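Local coordinates for protein phosphatidylserine synthase (Haemophilus influenzae, PDB 3HSI) that is an enzyme of lipid metabolism that belongs to the phospholipase D superfamily, at residues 121-133 with 195-207. Sequence-based numbering, arbitrary orientation.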
loop_
_atom_site.group_PDB
_atom_site.type_symbol
_atom_site.label_atom_id
_atom_site.label_comp_id
_atom_site.label_asym_id
_atom_site.label_seq_id
_atom_site.Cartn_x
_atom_site.Cartn_y
_atom_site.Cartn_z
ATOM N N PRO C 121 -22.557 31.949 20.087
ATOM C CA PRO C 121 -23.688 32.529 19.355
ATOM C C PRO C 121 -23.503 32.304 17.857
ATOM O O PRO C 121 -24.439 31.924 17.158
ATOM C CB PRO C 121 -23.605 34.029 19.695
ATOM C CG PRO C 121 -22.708 34.122 20.909
ATOM C CD PRO C 121 -21.731 32.987 20.737
ATOM N N ASP C 122 -22.276 32.514 17.396
ATOM C CA ASP C 122 -21.897 32.287 16.025
ATOM C C ASP C 122 -22.177 30.818 15.707
ATOM O O ASP C 122 -23.092 30.493 14.905
ATOM C CB ASP C 122 -20.418 32.614 15.855
ATOM N N ASP C 123 -21.406 29.944 16.363
ATOM C CA ASP C 123 -21.644 28.510 16.328
ATOM C C ASP C 123 -21.153 27.892 15.013
ATOM O O ASP C 123 -21.807 27.058 14.420
ATOM C CB ASP C 123 -23.129 28.242 16.608
ATOM C CG ASP C 123 -23.508 26.782 16.494
ATOM O OD1 ASP C 123 -22.724 25.893 16.926
ATOM O OD2 ASP C 123 -24.620 26.538 15.973
ATOM N N PRO C 124 -19.974 28.305 14.559
ATOM C CA PRO C 124 -19.473 27.750 13.316
ATOM C C PRO C 124 -18.822 26.365 13.512
ATOM O O PRO C 124 -18.601 25.925 14.642
ATOM C CB PRO C 124 -18.418 28.775 12.914
ATOM C CG PRO C 124 -17.813 29.159 14.213
ATOM C CD PRO C 124 -18.978 29.191 15.191
ATOM N N ASN C 125 -18.539 25.684 12.411
ATOM C CA ASN C 125 -17.713 24.479 12.439
ATOM C C ASN C 125 -16.260 24.911 12.563
ATOM O O ASN C 125 -15.837 25.834 11.864
ATOM C CB ASN C 125 -17.873 23.701 11.129
ATOM C CG ASN C 125 -19.292 23.199 10.902
ATOM O OD1 ASN C 125 -19.921 22.659 11.800
ATOM N ND2 ASN C 125 -19.772 23.327 9.680
HETATM N N MSE C 126 -15.515 24.254 13.452
HETATM C CA MSE C 126 -14.097 24.547 13.672
HETATM C C MSE C 126 -13.184 23.331 13.475
HETATM O O MSE C 126 -12.013 23.489 13.120
HETATM C CB MSE C 126 -13.884 25.150 15.064
HETATM C CG MSE C 126 -14.631 26.457 15.245
HETATM SE SE MSE C 126 -14.097 27.485 16.794
HETATM C CE MSE C 126 -14.619 29.183 16.076
ATOM N N PHE C 127 -13.723 22.134 13.697
ATOM C CA PHE C 127 -12.971 20.892 13.560
ATOM C C PHE C 127 -13.342 20.142 12.305
ATOM O O PHE C 127 -14.501 19.758 12.108
ATOM C CB PHE C 127 -13.199 19.973 14.765
ATOM C CG PHE C 127 -12.472 20.407 15.986
ATOM C CD1 PHE C 127 -11.161 20.025 16.190
ATOM C CD2 PHE C 127 -13.096 21.215 16.922
ATOM C CE1 PHE C 127 -10.474 20.440 17.309
ATOM C CE2 PHE C 127 -12.423 21.625 18.047
ATOM C CZ PHE C 127 -11.099 21.250 18.235
ATOM N N PHE C 128 -12.336 19.913 11.469
ATOM C CA PHE C 128 -12.520 19.243 10.204
ATOM C C PHE C 128 -11.635 18.011 10.092
ATOM O O PHE C 128 -10.461 18.066 10.420
ATOM C CB PHE C 128 -12.237 20.222 9.062
ATOM C CG PHE C 128 -13.094 21.464 9.105
ATOM C CD1 PHE C 128 -14.319 21.506 8.444
ATOM C CD2 PHE C 128 -12.684 22.592 9.848
ATOM C CE1 PHE C 128 -15.103 22.652 8.501
ATOM C CE2 PHE C 128 -13.484 23.737 9.904
ATOM C CZ PHE C 128 -14.671 23.765 9.219
ATOM N N GLY C 129 -12.208 16.914 9.607
ATOM C CA GLY C 129 -11.484 15.650 9.434
ATOM C C GLY C 129 -11.027 15.463 7.991
ATOM O O GLY C 129 -11.833 15.537 7.058
ATOM N N VAL C 130 -9.721 15.274 7.815
ATOM C CA VAL C 130 -9.147 15.132 6.474
ATOM C C VAL C 130 -8.790 13.659 6.255
ATOM O O VAL C 130 -7.958 13.125 6.960
ATOM C CB VAL C 130 -7.858 15.977 6.343
ATOM C CG1 VAL C 130 -7.189 15.746 5.001
ATOM C CG2 VAL C 130 -8.132 17.455 6.608
ATOM N N PRO C 131 -9.405 12.999 5.277
ATOM C CA PRO C 131 -9.001 11.608 4.988
ATOM C C PRO C 131 -7.991 11.502 3.832
ATOM O O PRO C 131 -8.322 11.805 2.673
ATOM C CB PRO C 131 -10.311 10.952 4.599
ATOM C CG PRO C 131 -11.196 12.137 4.036
ATOM C CD PRO C 131 -10.519 13.445 4.406
ATOM N N ILE C 132 -6.787 11.023 4.141
ATOM C CA ILE C 132 -5.697 10.954 3.173
ATOM C C ILE C 132 -5.770 9.650 2.362
ATOM O O ILE C 132 -5.103 9.494 1.331
ATOM C CB ILE C 132 -4.354 11.137 3.883
ATOM C CG1 ILE C 132 -4.247 12.589 4.406
ATOM C CG2 ILE C 132 -3.174 10.779 2.975
ATOM C CD1 ILE C 132 -4.509 13.657 3.310
ATOM N N ASN C 133 -6.583 8.720 2.820
ATOM C CA ASN C 133 -6.860 7.514 2.045
ATOM C C ASN C 133 -8.126 6.935 2.620
ATOM O O ASN C 133 -8.612 7.434 3.639
ATOM C CB ASN C 133 -5.709 6.497 2.103
ATOM C CG ASN C 133 -5.556 5.729 0.800
ATOM O OD1 ASN C 133 -6.543 5.419 0.129
ATOM N ND2 ASN C 133 -4.329 5.428 0.431
ATOM N N LEU C 195 -5.970 21.543 1.072
ATOM C CA LEU C 195 -6.370 20.574 2.088
ATOM C C LEU C 195 -7.868 20.532 2.292
ATOM O O LEU C 195 -8.436 19.457 2.321
ATOM C CB LEU C 195 -5.667 20.814 3.431
ATOM C CG LEU C 195 -4.267 20.252 3.574
ATOM C CD1 LEU C 195 -3.797 20.432 5.023
ATOM C CD2 LEU C 195 -4.234 18.781 3.177
ATOM N N LEU C 196 -8.480 21.713 2.449
ATOM C CA LEU C 196 -9.897 21.846 2.708
ATOM C C LEU C 196 -10.775 21.688 1.475
ATOM O O LEU C 196 -11.495 22.599 1.103
ATOM C CB LEU C 196 -10.199 23.207 3.340
ATOM C CG LEU C 196 -10.056 23.425 4.835
ATOM C CD1 LEU C 196 -10.673 24.787 5.148
ATOM C CD2 LEU C 196 -10.780 22.328 5.592
ATOM N N ASP C 197 -10.754 20.521 0.858
ATOM C CA ASP C 197 -11.715 20.227 -0.187
ATOM C C ASP C 197 -12.944 19.512 0.381
ATOM O O ASP C 197 -12.892 18.328 0.774
ATOM C CB ASP C 197 -11.053 19.388 -1.272
ATOM C CG ASP C 197 -12.018 18.993 -2.367
ATOM O OD1 ASP C 197 -13.171 19.478 -2.385
ATOM O OD2 ASP C 197 -11.625 18.168 -3.221
ATOM N N PHE C 198 -14.068 20.212 0.361
ATOM C CA PHE C 198 -15.265 19.726 1.012
ATOM C C PHE C 198 -15.997 18.576 0.309
ATOM O O PHE C 198 -16.963 18.059 0.823
ATOM C CB PHE C 198 -16.202 20.895 1.391
ATOM C CG PHE C 198 -15.597 21.818 2.434
ATOM C CD1 PHE C 198 -15.370 21.367 3.731
ATOM C CD2 PHE C 198 -15.240 23.135 2.112
ATOM C CE1 PHE C 198 -14.792 22.235 4.709
ATOM C CE2 PHE C 198 -14.670 23.984 3.060
ATOM C CZ PHE C 198 -14.452 23.532 4.359
ATOM N N SER C 199 -15.530 18.134 -0.847
ATOM C CA SER C 199 -16.090 16.869 -1.332
ATOM C C SER C 199 -15.551 15.688 -0.524
ATOM O O SER C 199 -16.148 14.626 -0.562
ATOM C CB SER C 199 -15.867 16.673 -2.824
ATOM O OG SER C 199 -14.491 16.676 -3.066
ATOM N N ALA C 200 -14.457 15.872 0.230
ATOM C CA ALA C 200 -13.866 14.756 1.011
ATOM C C ALA C 200 -13.676 15.061 2.461
ATOM O O ALA C 200 -13.651 14.149 3.272
ATOM C CB ALA C 200 -12.542 14.309 0.430
ATOM N N VAL C 201 -13.496 16.344 2.775
ATOM C CA VAL C 201 -13.239 16.828 4.130
ATOM C C VAL C 201 -14.566 17.205 4.811
ATOM O O VAL C 201 -15.363 17.960 4.245
ATOM C CB VAL C 201 -12.270 18.004 4.049
ATOM C CG1 VAL C 201 -12.091 18.701 5.394
ATOM C CG2 VAL C 201 -10.910 17.500 3.488
ATOM N N TYR C 202 -14.825 16.639 5.989
ATOM C CA TYR C 202 -16.069 16.864 6.719
ATOM C C TYR C 202 -15.825 17.375 8.117
ATOM O O TYR C 202 -14.821 16.995 8.735
ATOM C CB TYR C 202 -16.881 15.576 6.804
ATOM C CG TYR C 202 -17.435 15.183 5.463
ATOM C CD1 TYR C 202 -18.700 15.608 5.078
ATOM C CD2 TYR C 202 -16.673 14.430 4.556
ATOM C CE1 TYR C 202 -19.204 15.286 3.830
ATOM C CE2 TYR C 202 -17.171 14.110 3.308
ATOM C CZ TYR C 202 -18.437 14.532 2.959
ATOM O OH TYR C 202 -18.975 14.218 1.735
ATOM N N PRO C 203 -16.736 18.236 8.622
ATOM C CA PRO C 203 -16.641 18.710 9.997
ATOM C C PRO C 203 -16.805 17.528 10.945
ATOM O O PRO C 203 -17.653 16.671 10.718
ATOM C CB PRO C 203 -17.835 19.679 10.140
ATOM C CG PRO C 203 -18.761 19.327 9.037
ATOM C CD PRO C 203 -17.921 18.783 7.928
ATOM N N LEU C 204 -15.952 17.455 11.953
ATOM C CA LEU C 204 -16.037 16.408 12.945
ATOM C C LEU C 204 -16.808 16.841 14.186
ATOM O O LEU C 204 -17.111 16.004 15.040
ATOM C CB LEU C 204 -14.637 15.956 13.344
ATOM C CG LEU C 204 -13.879 15.183 12.265
ATOM C CD1 LEU C 204 -12.431 15.148 12.629
ATOM C CD2 LEU C 204 -14.433 13.774 12.011
ATOM N N ASP C 205 -17.126 18.131 14.286
ATOM C CA ASP C 205 -17.819 18.631 15.449
ATOM C C ASP C 205 -19.338 18.730 15.235
ATOM O O ASP C 205 -19.979 19.562 15.834
ATOM C CB ASP C 205 -17.228 19.979 15.908
ATOM C CG ASP C 205 -17.177 21.023 14.784
ATOM O OD1 ASP C 205 -17.769 20.801 13.696
ATOM O OD2 ASP C 205 -16.558 22.090 15.009
ATOM N N VAL C 206 -19.881 17.895 14.359
ATOM C CA VAL C 206 -21.328 17.741 14.233
ATOM C C VAL C 206 -21.704 16.283 14.372
ATOM O O VAL C 206 -20.892 15.397 14.103
ATOM C CB VAL C 206 -21.908 18.254 12.855
ATOM C CG1 VAL C 206 -21.749 19.758 12.700
ATOM C CG2 VAL C 206 -21.303 17.507 11.666
ATOM N N THR C 207 -22.971 16.046 14.714
ATOM C CA THR C 207 -23.472 14.703 15.002
ATOM C C THR C 207 -23.643 13.888 13.728
ATOM O O THR C 207 -23.407 12.678 13.715
ATOM C CB THR C 207 -24.818 14.742 15.791
ATOM O OG1 THR C 207 -25.766 15.551 15.084
ATOM C CG2 THR C 207 -24.625 15.341 17.166
#
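The carboxylate of Asp205 closes one end of a short antiparallel pairing between strands 127-130 and 202-203, where it meets Met126 and Phe127. Asp205 OD2 accepts two successive backbone amides: Met126 N comes in on the syn lone pair at 2.9 Å, nearly straight, and Phe127 N from above the carboxylate plane at 3.1 Å. A chi1 of 54° sets CG between the backbone N and carbonyl carbon of Asp205 and points the acid at these amides; the other oxygen, OD1, forms a salt bridge with Arg115, which would steady the carboxylate. Along the strands, Leu204 N bonds Phe127 O (2.7 Å) and Gly129 N bonds Tyr202 O (2.8 Å), whereas the return bond from Tyr202 N to Gly129 O is weak. Packing is tightest at Gly129, whose CA lies 3.4 Å from Leu204 CD1. On the face bearing Phe128 and Pro203, buried Phe128 packs its CB on Val201 CG1 and its ring obliquely against Leu196 CD2 and Phe198, ring planes 58° apart. Toward solvent the contact loosens at exposed Phe198 and partly exposed Asn125, whose CG comes no nearer than 3.9 Å to Pro203 CB. This is structural packing: strand 202-203 adds an antiparallel edge to the mixed sheet of the phospholipase D-type alpha/beta fold, strand 127-130 pairs in parallel with strand 84-90, Phe127 stacks on Tyr111 of helix 107-118, and helix 216-229 covers Val130, Pro131 and Ala200.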